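Local coordinates for protein dicer Related Helicase (Caenorhabditis elegans, PDB 6M6Q) that is the N-terminal domain of an RLR-subfamily RNA helicase of RNA interference, which as a whole probably binds RNA and hydrolyses ATP, at residues B[14-19]-B[147-152]; B[42-45]-B[51-54]; B[85-90]-B[99-104]; B[198-203]-B[214-219]. One frame throughout, in Å; residues are numbered along the deposited sequence.

Contact 1. Residues B[14-19]-B[147-152]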
loop_
_atom_site.group_PDB
_atom_site.type_symbol
_atom_site.label_atom_id
_atom_site.label_comp_id
_atom_site.label_asym_id
_atom_site.label_seq_id
_atom_site.Cartn_x
_atom_site.Cartn_y
_atom_site.Cartn_z
ATOM N N SER B 14 -22.462 -4.860 24.678
ATOM C CA SER B 14 -22.641 -6.318 24.942
ATOM C C SER B 14 -23.187 -7.010 23.688
ATOM O O SER B 14 -22.980 -8.232 23.550
ATOM C CB SER B 14 -23.529 -6.555 26.127
ATOM O OG SER B 14 -24.814 -5.992 25.913
ATOM N N LYS B 15 -23.824 -6.240 22.796
ATOM C CA LYS B 15 -24.490 -6.750 21.574
ATOM C C LYS B 15 -23.491 -6.800 20.396
ATOM O O LYS B 15 -23.851 -7.399 19.358
ATOM C CB LYS B 15 -25.707 -5.877 21.251
ATOM C CG LYS B 15 -26.742 -5.770 22.360
ATOM C CD LYS B 15 -27.541 -7.031 22.557
ATOM C CE LYS B 15 -28.116 -7.157 23.952
ATOM N NZ LYS B 15 -27.077 -7.526 24.947
ATOM N N LEU B 16 -22.295 -6.196 20.532
ATOM C CA LEU B 16 -21.295 -6.099 19.421
ATOM C C LEU B 16 -20.554 -7.439 19.298
ATOM O O LEU B 16 -19.896 -7.821 20.274
ATOM C CB LEU B 16 -20.284 -4.971 19.685
ATOM C CG LEU B 16 -20.835 -3.634 20.186
ATOM C CD1 LEU B 16 -19.695 -2.645 20.415
ATOM C CD2 LEU B 16 -21.848 -3.051 19.218
ATOM N N ARG B 17 -20.579 -8.068 18.122
ATOM C CA ARG B 17 -19.810 -9.306 17.826
ATOM C C ARG B 17 -18.390 -8.946 17.355
ATOM O O ARG B 17 -17.546 -9.871 17.279
ATOM C CB ARG B 17 -20.539 -10.148 16.779
ATOM C CG ARG B 17 -21.793 -10.826 17.305
ATOM C CD ARG B 17 -21.474 -12.120 18.047
ATOM N NE ARG B 17 -22.543 -12.533 18.961
ATOM C CZ ARG B 17 -22.746 -12.039 20.195
ATOM N NH1 ARG B 17 -21.955 -11.095 20.680
ATOM N NH2 ARG B 17 -23.750 -12.487 20.933
ATOM N N LEU B 18 -18.153 -7.667 17.020
ATOM C CA LEU B 18 -16.834 -7.133 16.581
ATOM C C LEU B 18 -16.531 -5.851 17.352
ATOM O O LEU B 18 -16.639 -4.753 16.816
ATOM C CB LEU B 18 -16.853 -6.884 15.066
ATOM C CG LEU B 18 -15.484 -6.648 14.424
ATOM C CD1 LEU B 18 -14.856 -7.957 13.958
ATOM C CD2 LEU B 18 -15.603 -5.678 13.257
ATOM N N PRO B 19 -16.075 -5.960 18.614
ATOM C CA PRO B 19 -15.642 -4.789 19.368
ATOM C C PRO B 19 -14.310 -4.226 18.840
ATOM O O PRO B 19 -13.656 -4.893 18.027
ATOM C CB PRO B 19 -15.491 -5.331 20.802
ATOM C CG PRO B 19 -15.134 -6.809 20.609
ATOM C CD PRO B 19 -15.846 -7.224 19.334
ATOM N N GLU B 147 -26.311 3.936 15.091
ATOM C CA GLU B 147 -26.628 2.762 14.225
ATOM C C GLU B 147 -25.396 2.414 13.389
ATOM O O GLU B 147 -25.071 1.233 13.292
ATOM C CB GLU B 147 -27.817 3.055 13.304
ATOM C CG GLU B 147 -28.440 1.809 12.684
ATOM C CD GLU B 147 -27.721 1.221 11.480
ATOM O OE1 GLU B 147 -27.966 0.045 11.174
ATOM O OE2 GLU B 147 -26.958 1.939 10.832
ATOM N N LEU B 148 -24.755 3.423 12.797
ATOM C CA LEU B 148 -23.552 3.260 11.953
ATOM C C LEU B 148 -22.403 2.760 12.832
ATOM O O LEU B 148 -21.750 1.779 12.426
ATOM C CB LEU B 148 -23.234 4.596 11.266
ATOM C CG LEU B 148 -22.178 4.573 10.152
ATOM C CD1 LEU B 148 -22.491 3.533 9.078
ATOM C CD2 LEU B 148 -22.052 5.954 9.525
ATOM N N TYR B 149 -22.248 3.319 14.041
ATOM C CA TYR B 149 -21.289 2.817 15.068
ATOM C C TYR B 149 -21.520 1.328 15.251
ATOM O O TYR B 149 -20.584 0.553 15.043
ATOM C CB TYR B 149 -21.423 3.571 16.393
ATOM C CG TYR B 149 -20.702 2.952 17.567
ATOM C CD1 TYR B 149 -21.395 2.211 18.515
ATOM C CD2 TYR B 149 -19.344 3.152 17.775
ATOM C CE1 TYR B 149 -20.758 1.649 19.612
ATOM C CE2 TYR B 149 -18.691 2.600 18.870
ATOM C CZ TYR B 149 -19.407 1.858 19.799
ATOM O OH TYR B 149 -18.786 1.323 20.886
ATOM N N GLY B 150 -22.769 0.948 15.515
ATOM C CA GLY B 150 -23.174 -0.452 15.715
ATOM C C GLY B 150 -22.808 -1.321 14.529
ATOM O O GLY B 150 -22.230 -2.411 14.737
ATOM N N TYR B 151 -23.121 -0.842 13.329
ATOM C CA TYR B 151 -22.956 -1.569 12.050
ATOM C C TYR B 151 -21.462 -1.870 11.828
ATOM O O TYR B 151 -21.129 -2.986 11.317
ATOM C CB TYR B 151 -23.584 -0.756 10.915
ATOM C CG TYR B 151 -23.740 -1.512 9.621
ATOM C CD1 TYR B 151 -24.860 -2.286 9.368
ATOM C CD2 TYR B 151 -22.755 -1.463 8.648
ATOM C CE1 TYR B 151 -24.991 -3.010 8.187
ATOM C CE2 TYR B 151 -22.876 -2.168 7.457
ATOM C CZ TYR B 151 -24.001 -2.940 7.222
ATOM O OH TYR B 151 -24.117 -3.656 6.064
ATOM N N SER B 152 -20.593 -0.941 12.250
ATOM C CA SER B 152 -19.113 -1.035 12.125
ATOM C C SER B 152 -18.554 -2.055 13.133
ATOM O O SER B 152 -17.387 -2.494 12.950
ATOM C CB SER B 152 -18.463 0.327 12.284
ATOM O OG SER B 152 -18.313 0.677 13.652
#
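L16 overlaps the outer end of the Y149 ring. Its CD1 methyl lies 4.1 Å from Y149 OH and 4.5 Å from Y149 CE1. The methyl comes at the ring obliquely. The two side chains lie roughly perpendicular. Y149 reaches L16 because its CG is anti to the backbone N (chi1 168°), which sets CG beside the carbonyl carbon and lets the hydroxyl end come near L16. G150 follows Y149 and has no side chain, and its CA is 7.0 Å from L16 CA.

The second touch is of a different kind. L18 CD2 rests against a backbone carbonyl, S152 O, at 3.7 Å. The S152 side chain is not used here; its CB points away from 14-19. S152 OG turns back into the helix and donates to Y149 O at 2.7 Å, with the donor tilted a little from the carbonyl plane. The hydroxyl of this buried serine is thus satisfied within its own turn.

Across the two segments the contact is one of van der Waals touches. Polar bonds to 14-19 come from the chain after the helix: K15, R17 and L18 pair by backbone bonds with D156, W154 and H153, and R17 has a salt bridge to D159. Around the Y149 ring, H153 and F142 pack edge-to-face. The arrangement lays the irregular N-terminal loop 14-19 against helix 146-152. Helix 25-29 closes over L18 and S152 through F25, Y28 and F29, and helix 131-144 backs L148 and Y149.

Contact 2. Residues B[42-45]-B[51-54]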
loop_
_atom_site.group_PDB
_atom_site.type_symbol
_atom_site.label_atom_id
_atom_site.label_comp_id
_atom_site.label_asym_id
_atom_site.label_seq_id
_atom_site.Cartn_x
_atom_site.Cartn_y
_atom_site.Cartn_z
ATOM N N GLU B 42 -18.116 17.573 6.904
ATOM C CA GLU B 42 -19.488 18.052 7.236
ATOM C C GLU B 42 -19.443 18.955 8.473
ATOM O O GLU B 42 -20.221 19.910 8.511
ATOM C CB GLU B 42 -20.404 16.854 7.472
ATOM C CG GLU B 42 -21.862 17.208 7.733
ATOM C CD GLU B 42 -22.719 16.003 8.110
ATOM O OE1 GLU B 42 -22.250 15.171 8.926
ATOM O OE2 GLU B 42 -23.836 15.874 7.566
ATOM N N SER B 43 -18.562 18.644 9.443
ATOM C CA SER B 43 -18.518 19.256 10.806
ATOM C C SER B 43 -17.890 20.657 10.774
ATOM O O SER B 43 -18.133 21.420 11.721
ATOM C CB SER B 43 -17.792 18.371 11.789
ATOM O OG SER B 43 -16.421 18.290 11.478
ATOM N N THR B 44 -17.123 20.992 9.728
ATOM C CA THR B 44 -16.529 22.348 9.533
ATOM C C THR B 44 -17.670 23.356 9.319
ATOM O O THR B 44 -18.322 23.296 8.257
ATOM C CB THR B 44 -15.493 22.364 8.392
ATOM O OG1 THR B 44 -16.145 22.050 7.162
ATOM C CG2 THR B 44 -14.351 21.395 8.614
ATOM N N ARG B 45 -17.932 24.214 10.314
ATOM C CA ARG B 45 -19.082 25.162 10.313
ATOM C C ARG B 45 -18.671 26.489 9.652
ATOM O O ARG B 45 -19.074 26.707 8.489
ATOM C CB ARG B 45 -19.620 25.362 11.733
ATOM C CG ARG B 45 -20.520 24.230 12.212
ATOM C CD ARG B 45 -21.860 24.173 11.482
ATOM N NE ARG B 45 -22.384 22.813 11.388
ATOM C CZ ARG B 45 -22.123 21.953 10.398
ATOM N NH1 ARG B 45 -22.652 20.741 10.421
ATOM N NH2 ARG B 45 -21.335 22.302 9.393
ATOM N N TYR B 51 -14.029 18.702 13.409
ATOM C CA TYR B 51 -13.630 17.464 14.134
ATOM C C TYR B 51 -12.166 17.114 13.799
ATOM O O TYR B 51 -11.546 16.358 14.567
ATOM C CB TYR B 51 -14.543 16.276 13.794
ATOM C CG TYR B 51 -15.990 16.374 14.236
ATOM C CD1 TYR B 51 -16.414 17.323 15.159
ATOM C CD2 TYR B 51 -16.942 15.492 13.733
ATOM C CE1 TYR B 51 -17.743 17.404 15.551
ATOM C CE2 TYR B 51 -18.274 15.570 14.107
ATOM C CZ TYR B 51 -18.678 16.530 15.016
ATOM O OH TYR B 51 -19.987 16.612 15.378
ATOM N N PHE B 52 -11.622 17.644 12.694
ATOM C CA PHE B 52 -10.229 17.379 12.260
ATOM C C PHE B 52 -9.277 17.706 13.427
ATOM O O PHE B 52 -8.239 17.024 13.586
ATOM C CB PHE B 52 -9.874 18.186 10.996
ATOM C CG PHE B 52 -10.408 17.648 9.685
ATOM C CD1 PHE B 52 -9.772 16.607 9.019
ATOM C CD2 PHE B 52 -11.511 18.230 9.077
ATOM C CE1 PHE B 52 -10.261 16.139 7.808
ATOM C CE2 PHE B 52 -11.992 17.761 7.865
ATOM C CZ PHE B 52 -11.374 16.713 7.240
ATOM N N LYS B 53 -9.626 18.710 14.237
ATOM C CA LYS B 53 -8.733 19.259 15.296
ATOM C C LYS B 53 -8.472 18.191 16.371
ATOM O O LYS B 53 -7.396 18.242 16.986
ATOM C CB LYS B 53 -9.320 20.527 15.914
ATOM C CG LYS B 53 -8.282 21.512 16.426
ATOM C CD LYS B 53 -8.856 22.616 17.275
ATOM C CE LYS B 53 -7.818 23.646 17.663
ATOM N NZ LYS B 53 -6.715 23.040 18.446
ATOM N N LEU B 54 -9.407 17.248 16.565
ATOM C CA LEU B 54 -9.295 16.159 17.579
ATOM C C LEU B 54 -8.112 15.229 17.241
ATOM O O LEU B 54 -7.845 14.327 18.058
ATOM C CB LEU B 54 -10.600 15.350 17.629
ATOM C CG LEU B 54 -11.847 16.098 18.092
ATOM C CD1 LEU B 54 -13.112 15.429 17.548
ATOM C CD2 LEU B 54 -11.896 16.184 19.611
#
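S43 meets Y51 tightly, with backbone and side chain both engaged. S43 CB sits over one face of the Y51 ring, 3.5 Å from its centroid and only 7° off the ring normal. This is a CH-pi contact placed almost at the centre of the ring. S43 OG accepts a hydrogen bond from Y51 N, at 3.1 Å and nearly straight (166°). It also bonds to C40 O, so the hydroxyl gives to one backbone group and takes from another. A chi1 of 68° puts OG between the backbone N and the carbonyl carbon of S43, where both partners can be met. These two bonds would hold the rotation of the serine and tie the 3-10 segment to the last turn of helix 33-42. This tight pair lies toward the solvent side, with Y51 exposed.

The looser touch is on a buried ring. T44 CG2 meets the edge of F52, 4.3 Å from F52 CD2, while T44 OG1 bonds to V41 O. The exposed R45 does not reach 51-54. Its guanidinium folds back on its own segment, where R45 NH2 donates to E42 O at 2.8 Å.

The contact closes a short loop within the connection from helix 33-42 to helix 63-72. The F52 ring packs on L37, C40 and V41 of helix 33-42, on A68 of helix 63-72, and on F123 of the long helix 94-127. Y51 leans on V140 of helix 131-144.

Contact 3. Residues B[85-90]-B[99-104]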
loop_
_atom_site.group_PDB
_atom_site.type_symbol
_atom_site.label_atom_id
_atom_site.label_comp_id
_atom_site.label_asym_id
_atom_site.label_seq_id
_atom_site.Cartn_x
_atom_site.Cartn_y
_atom_site.Cartn_z
ATOM N N ILE B 85 -6.586 33.289 -19.025
ATOM C CA ILE B 85 -6.477 34.744 -19.324
ATOM C C ILE B 85 -5.853 34.898 -20.707
ATOM O O ILE B 85 -6.346 35.761 -21.476
ATOM C CB ILE B 85 -5.681 35.496 -18.233
ATOM C CG1 ILE B 85 -6.450 35.526 -16.906
ATOM C CG2 ILE B 85 -5.287 36.907 -18.692
ATOM C CD1 ILE B 85 -5.564 35.677 -15.696
ATOM N N LYS B 86 -4.890 34.031 -21.056
ATOM C CA LYS B 86 -4.164 34.108 -22.360
ATOM C C LYS B 86 -5.124 33.736 -23.504
ATOM O O LYS B 86 -5.114 34.438 -24.521
ATOM C CB LYS B 86 -2.927 33.210 -22.359
ATOM C CG LYS B 86 -1.708 33.791 -21.668
ATOM C CD LYS B 86 -0.570 32.827 -21.644
ATOM C CE LYS B 86 0.478 33.158 -20.612
ATOM N NZ LYS B 86 1.443 32.044 -20.474
ATOM N N ILE B 87 -5.945 32.700 -23.313
ATOM C CA ILE B 87 -6.947 32.227 -24.310
ATOM C C ILE B 87 -7.897 33.398 -24.618
ATOM O O ILE B 87 -8.101 33.687 -25.803
ATOM C CB ILE B 87 -7.698 30.966 -23.799
ATOM C CG1 ILE B 87 -6.758 29.762 -23.567
ATOM C CG2 ILE B 87 -8.865 30.606 -24.712
ATOM C CD1 ILE B 87 -6.323 29.011 -24.819
ATOM N N ARG B 88 -8.418 34.069 -23.587
ATOM C CA ARG B 88 -9.494 35.099 -23.714
ATOM C C ARG B 88 -8.914 36.385 -24.321
ATOM O O ARG B 88 -9.705 37.288 -24.657
ATOM C CB ARG B 88 -10.162 35.385 -22.360
ATOM C CG ARG B 88 -10.867 34.184 -21.749
ATOM C CD ARG B 88 -12.283 34.468 -21.304
ATOM N NE ARG B 88 -12.348 34.720 -19.872
ATOM C CZ ARG B 88 -12.815 33.867 -18.957
ATOM N NH1 ARG B 88 -13.295 32.685 -19.312
ATOM N NH2 ARG B 88 -12.819 34.213 -17.684
ATOM N N ASN B 89 -7.588 36.471 -24.453
ATOM C CA ASN B 89 -6.879 37.655 -25.007
ATOM C C ASN B 89 -6.281 37.328 -26.391
ATOM O O ASN B 89 -5.756 38.241 -27.005
ATOM C CB ASN B 89 -5.795 38.165 -24.034
ATOM C CG ASN B 89 -6.340 39.093 -22.960
ATOM O OD1 ASN B 89 -6.806 40.191 -23.262
ATOM N ND2 ASN B 89 -6.267 38.677 -21.698
ATOM N N ALA B 90 -6.320 36.068 -26.839
ATOM C CA ALA B 90 -5.584 35.577 -28.039
ATOM C C ALA B 90 -6.354 35.906 -29.335
ATOM O O ALA B 90 -5.736 35.802 -30.413
ATOM C CB ALA B 90 -5.327 34.098 -27.920
ATOM N N GLN B 99 -13.817 25.757 -26.892
ATOM C CA GLN B 99 -13.236 24.389 -26.711
ATOM C C GLN B 99 -12.021 24.508 -25.766
ATOM O O GLN B 99 -11.946 23.750 -24.782
ATOM C CB GLN B 99 -12.839 23.717 -28.049
ATOM C CG GLN B 99 -14.023 23.282 -28.944
ATOM C CD GLN B 99 -13.626 22.542 -30.222
ATOM O OE1 GLN B 99 -13.626 21.312 -30.278
ATOM N NE2 GLN B 99 -13.304 23.283 -31.274
ATOM N N ALA B 100 -11.128 25.449 -26.043
ATOM C CA ALA B 100 -9.902 25.689 -25.259
ATOM C C ALA B 100 -10.291 25.985 -23.806
ATOM O O ALA B 100 -9.679 25.431 -22.915
ATOM C CB ALA B 100 -9.124 26.825 -25.876
ATOM N N GLU B 101 -11.281 26.848 -23.610
ATOM C CA GLU B 101 -11.727 27.317 -22.283
ATOM C C GLU B 101 -12.208 26.109 -21.474
ATOM O O GLU B 101 -11.929 26.065 -20.266
ATOM C CB GLU B 101 -12.826 28.380 -22.413
ATOM C CG GLU B 101 -12.314 29.774 -22.787
ATOM C CD GLU B 101 -13.358 30.889 -22.686
ATOM O OE1 GLU B 101 -13.443 31.708 -23.623
ATOM O OE2 GLU B 101 -14.103 30.920 -21.681
ATOM N N THR B 102 -12.911 25.163 -22.100
ATOM C CA THR B 102 -13.496 23.993 -21.385
ATOM C C THR B 102 -12.353 23.071 -20.957
ATOM O O THR B 102 -12.403 22.574 -19.832
ATOM C CB THR B 102 -14.566 23.258 -22.210
ATOM O OG1 THR B 102 -13.995 22.936 -23.470
ATOM C CG2 THR B 102 -15.828 24.066 -22.414
ATOM N N TYR B 103 -11.310 22.963 -21.775
ATOM C CA TYR B 103 -10.132 22.119 -21.491
ATOM C C TYR B 103 -9.362 22.713 -20.306
ATOM O O TYR B 103 -8.921 21.954 -19.437
ATOM C CB TYR B 103 -9.241 21.952 -22.718
ATOM C CG TYR B 103 -8.242 20.838 -22.550
ATOM C CD1 TYR B 103 -8.628 19.508 -22.681
ATOM C CD2 TYR B 103 -6.946 21.096 -22.120
ATOM C CE1 TYR B 103 -7.723 18.471 -22.492
ATOM C CE2 TYR B 103 -6.034 20.069 -21.917
ATOM C CZ TYR B 103 -6.420 18.755 -22.117
ATOM O OH TYR B 103 -5.525 17.746 -21.929
ATOM N N VAL B 104 -9.251 24.036 -20.244
ATOM C CA VAL B 104 -8.599 24.749 -19.107
ATOM C C VAL B 104 -9.472 24.595 -17.832
ATOM O O VAL B 104 -8.915 24.290 -16.785
ATOM C CB VAL B 104 -8.314 26.213 -19.483
ATOM C CG1 VAL B 104 -7.887 27.059 -18.295
ATOM C CG2 VAL B 104 -7.268 26.279 -20.570
#
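I87 packs on A100 and E101 in the first shell. Its CD1 lies 3.7 Å from A100 CB, and its CG2 lies 4.0 Å from E101 CG. The I87 and E101 side chains run antiparallel past one another. Beside this apolar patch, R88 NH1 forms a salt bridge to E101 OE2 at 3.1 Å. The carboxylate oxygen lies in the guanidinium plane at its edge, but the arginine meets it from above the carboxylate plane. The two planes are 65° apart, and the bond is bent (143°).

Further out, R97 grips the other oxygen, E101 OE1, in a second salt bridge. Each carboxylate oxygen of E101 thus has an arginine partner, which would probably stabilise its negative charge. R88 belongs to the type I turn from I87 to A90, and its chain bends at chi2 and chi3 to bring NH1 to the glutamate. The turn is tied back by N89 ND2, which donates to I85 O at 2.9 Å.

This is a surface contact far from the centre of the chain. It folds helix 82-87 back against the first part of the long helix 94-127. M84 extends the packing to E101 and V104.

Contact 4. Residues B[198-203]-B[214-219]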
loop_
_atom_site.group_PDB
_atom_site.type_symbol
_atom_site.label_atom_id
_atom_site.label_comp_id
_atom_site.label_asym_id
_atom_site.label_seq_id
_atom_site.Cartn_x
_atom_site.Cartn_y
_atom_site.Cartn_z
ATOM N N ILE B 198 -18.347 -3.029 -11.826
ATOM C CA ILE B 198 -18.206 -4.249 -12.673
ATOM C C ILE B 198 -18.533 -5.499 -11.823
ATOM O O ILE B 198 -19.143 -6.438 -12.357
ATOM C CB ILE B 198 -16.796 -4.308 -13.295
ATOM C CG1 ILE B 198 -16.414 -2.991 -13.984
ATOM C CG2 ILE B 198 -16.676 -5.488 -14.248
ATOM C CD1 ILE B 198 -14.919 -2.772 -14.107
ATOM N N ILE B 199 -18.204 -5.480 -10.528
ATOM C CA ILE B 199 -18.519 -6.587 -9.577
ATOM C C ILE B 199 -20.050 -6.645 -9.394
ATOM O O ILE B 199 -20.605 -7.757 -9.426
ATOM C CB ILE B 199 -17.762 -6.412 -8.241
ATOM C CG1 ILE B 199 -16.257 -6.232 -8.466
ATOM C CG2 ILE B 199 -18.048 -7.573 -7.303
ATOM C CD1 ILE B 199 -15.516 -5.601 -7.307
ATOM N N MET B 200 -20.714 -5.491 -9.251
ATOM C CA MET B 200 -22.184 -5.408 -9.013
ATOM C C MET B 200 -22.921 -5.957 -10.251
ATOM O O MET B 200 -23.883 -6.739 -10.062
ATOM C CB MET B 200 -22.614 -3.961 -8.719
ATOM C CG MET B 200 -24.111 -3.771 -8.429
ATOM S SD MET B 200 -24.545 -3.936 -6.678
ATOM C CE MET B 200 -24.648 -5.718 -6.546
ATOM N N LYS B 201 -22.435 -5.639 -11.458
ATOM C CA LYS B 201 -23.043 -6.062 -12.755
ATOM C C LYS B 201 -22.995 -7.593 -12.879
ATOM O O LYS B 201 -24.033 -8.183 -13.255
ATOM C CB LYS B 201 -22.324 -5.384 -13.927
ATOM C CG LYS B 201 -22.721 -5.868 -15.321
ATOM C CD LYS B 201 -22.164 -5.012 -16.477
ATOM C CE LYS B 201 -20.642 -4.999 -16.575
ATOM N NZ LYS B 201 -20.071 -6.340 -16.880
ATOM N N HIS B 202 -21.846 -8.213 -12.580
ATOM C CA HIS B 202 -21.612 -9.672 -12.764
ATOM C C HIS B 202 -22.358 -10.468 -11.692
ATOM O O HIS B 202 -22.834 -11.581 -12.019
ATOM C CB HIS B 202 -20.119 -10.005 -12.778
ATOM C CG HIS B 202 -19.448 -9.671 -14.068
ATOM N ND1 HIS B 202 -18.396 -8.776 -14.142
ATOM C CD2 HIS B 202 -19.681 -10.080 -15.336
ATOM C CE1 HIS B 202 -17.997 -8.669 -15.395
ATOM N NE2 HIS B 202 -18.759 -9.463 -16.142
ATOM N N LEU B 203 -22.463 -9.935 -10.470
ATOM C CA LEU B 203 -23.182 -10.620 -9.362
ATOM C C LEU B 203 -24.683 -10.600 -9.666
ATOM O O LEU B 203 -25.372 -11.574 -9.317
ATOM C CB LEU B 203 -22.875 -9.948 -8.016
ATOM C CG LEU B 203 -21.492 -10.236 -7.420
ATOM C CD1 LEU B 203 -21.252 -9.350 -6.205
ATOM C CD2 LEU B 203 -21.314 -11.716 -7.045
ATOM N N THR B 214 -29.311 -8.606 -3.520
ATOM C CA THR B 214 -30.418 -7.830 -2.911
ATOM C C THR B 214 -29.881 -7.064 -1.693
ATOM O O THR B 214 -30.131 -5.848 -1.607
ATOM C CB THR B 214 -31.612 -8.735 -2.585
ATOM O OG1 THR B 214 -32.137 -9.229 -3.818
ATOM C CG2 THR B 214 -32.698 -8.022 -1.818
ATOM N N ILE B 215 -29.090 -7.714 -0.839
ATOM C CA ILE B 215 -28.472 -7.065 0.362
ATOM C C ILE B 215 -27.490 -5.988 -0.126
ATOM O O ILE B 215 -27.584 -4.860 0.376
ATOM C CB ILE B 215 -27.818 -8.103 1.310
ATOM C CG1 ILE B 215 -28.873 -8.919 2.065
ATOM C CG2 ILE B 215 -26.847 -7.442 2.286
ATOM C CD1 ILE B 215 -28.445 -10.344 2.396
ATOM N N LEU B 216 -26.671 -6.292 -1.148
ATOM C CA LEU B 216 -25.645 -5.347 -1.677
ATOM C C LEU B 216 -26.326 -4.094 -2.211
ATOM O O LEU B 216 -25.892 -3.013 -1.829
ATOM C CB LEU B 216 -24.800 -6.019 -2.758
ATOM C CG LEU B 216 -23.759 -7.006 -2.239
ATOM C CD1 LEU B 216 -23.024 -7.681 -3.389
ATOM C CD2 LEU B 216 -22.778 -6.316 -1.301
ATOM N N ALA B 217 -27.383 -4.251 -3.019
ATOM C CA ALA B 217 -28.141 -3.140 -3.654
ATOM C C ALA B 217 -28.688 -2.201 -2.575
ATOM O O ALA B 217 -28.599 -0.969 -2.747
ATOM C CB ALA B 217 -29.250 -3.685 -4.512
ATOM N N PHE B 218 -29.197 -2.756 -1.481
ATOM C CA PHE B 218 -29.872 -1.978 -0.417
ATOM C C PHE B 218 -28.833 -1.203 0.409
ATOM O O PHE B 218 -29.061 0.009 0.664
ATOM C CB PHE B 218 -30.727 -2.878 0.471
ATOM C CG PHE B 218 -31.287 -2.153 1.661
ATOM C CD1 PHE B 218 -32.327 -1.244 1.511
ATOM C CD2 PHE B 218 -30.687 -2.277 2.903
ATOM C CE1 PHE B 218 -32.776 -0.498 2.589
ATOM C CE2 PHE B 218 -31.160 -1.557 3.988
ATOM C CZ PHE B 218 -32.204 -0.668 3.828
ATOM N N GLU B 219 -27.767 -1.888 0.861
ATOM C CA GLU B 219 -26.740 -1.320 1.778
ATOM C C GLU B 219 -25.904 -0.291 1.015
ATOM O O GLU B 219 -25.436 0.660 1.667
ATOM C CB GLU B 219 -25.835 -2.398 2.386
ATOM C CG GLU B 219 -26.571 -3.466 3.175
ATOM C CD GLU B 219 -27.151 -3.038 4.513
ATOM O OE1 GLU B 219 -27.804 -1.980 4.571
ATOM O OE2 GLU B 219 -26.997 -3.805 5.492
#
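M200 and L203 meet L216 with no ring or other flat group at the interface. The flat group of the first helix, the H202 imidazole, takes no part in the contact with 214-219. K201 NZ stands over one of its faces, 3.3 Å above the plane and nearer its edge than its centre. H202 ND1 makes a weak bond to I198 O.

The contact itself is aliphatic. The tip of M200 does the touching: its CE methyl is 3.8 Å from L216 CB and 4.1 Å from L216 CD1. M200 leaves its helix with CG anti to the backbone N (chi1 -179°), then bends at chi2 and chi3. The bends lay the methyl alongside the leucine, and the two side chains pass head to tail. From the next turn of the same helix, L203 brings CD1 to L216 CD1, methyl to methyl, at 3.7 Å. Here the side chains are nearly perpendicular. Both methyls approach L216 CD1, and the leucine is buried.

The packing joins two helices close in sequence, 196-204 and 210-221. Helix 262-271 adds to the apolar cluster: M268 touches both M200 and L216, and A271 touches L216. F293 of helix 288-295 covers L203 and I199. The group forms part of the interior of this all-helical domain.

How the contacts relate
Contacts 1 and 4 are buried, contact 2 is partly buried, and contact 3 lies at the surface. The chemistry follows. Contact 4 is purely aliphatic; contact 1 sets leucine methyls on a tyrosine and on a backbone carbonyl. Contact 2 adds a hydrogen bond to a CH-pi contact, and contact 3 carries a salt bridge. Contact 1 spans most of the N-terminal half and encloses contacts 2 and 3 along the chain; contact 4 follows later. Contacts 2 and 3 both involve the long helix 94-127, through F123 at one and directly at the other, with centres 37 Å apart. Contacts 1 and 4 touch through a weak, probable hydrogen bond, Y151 OH to E219 OE2.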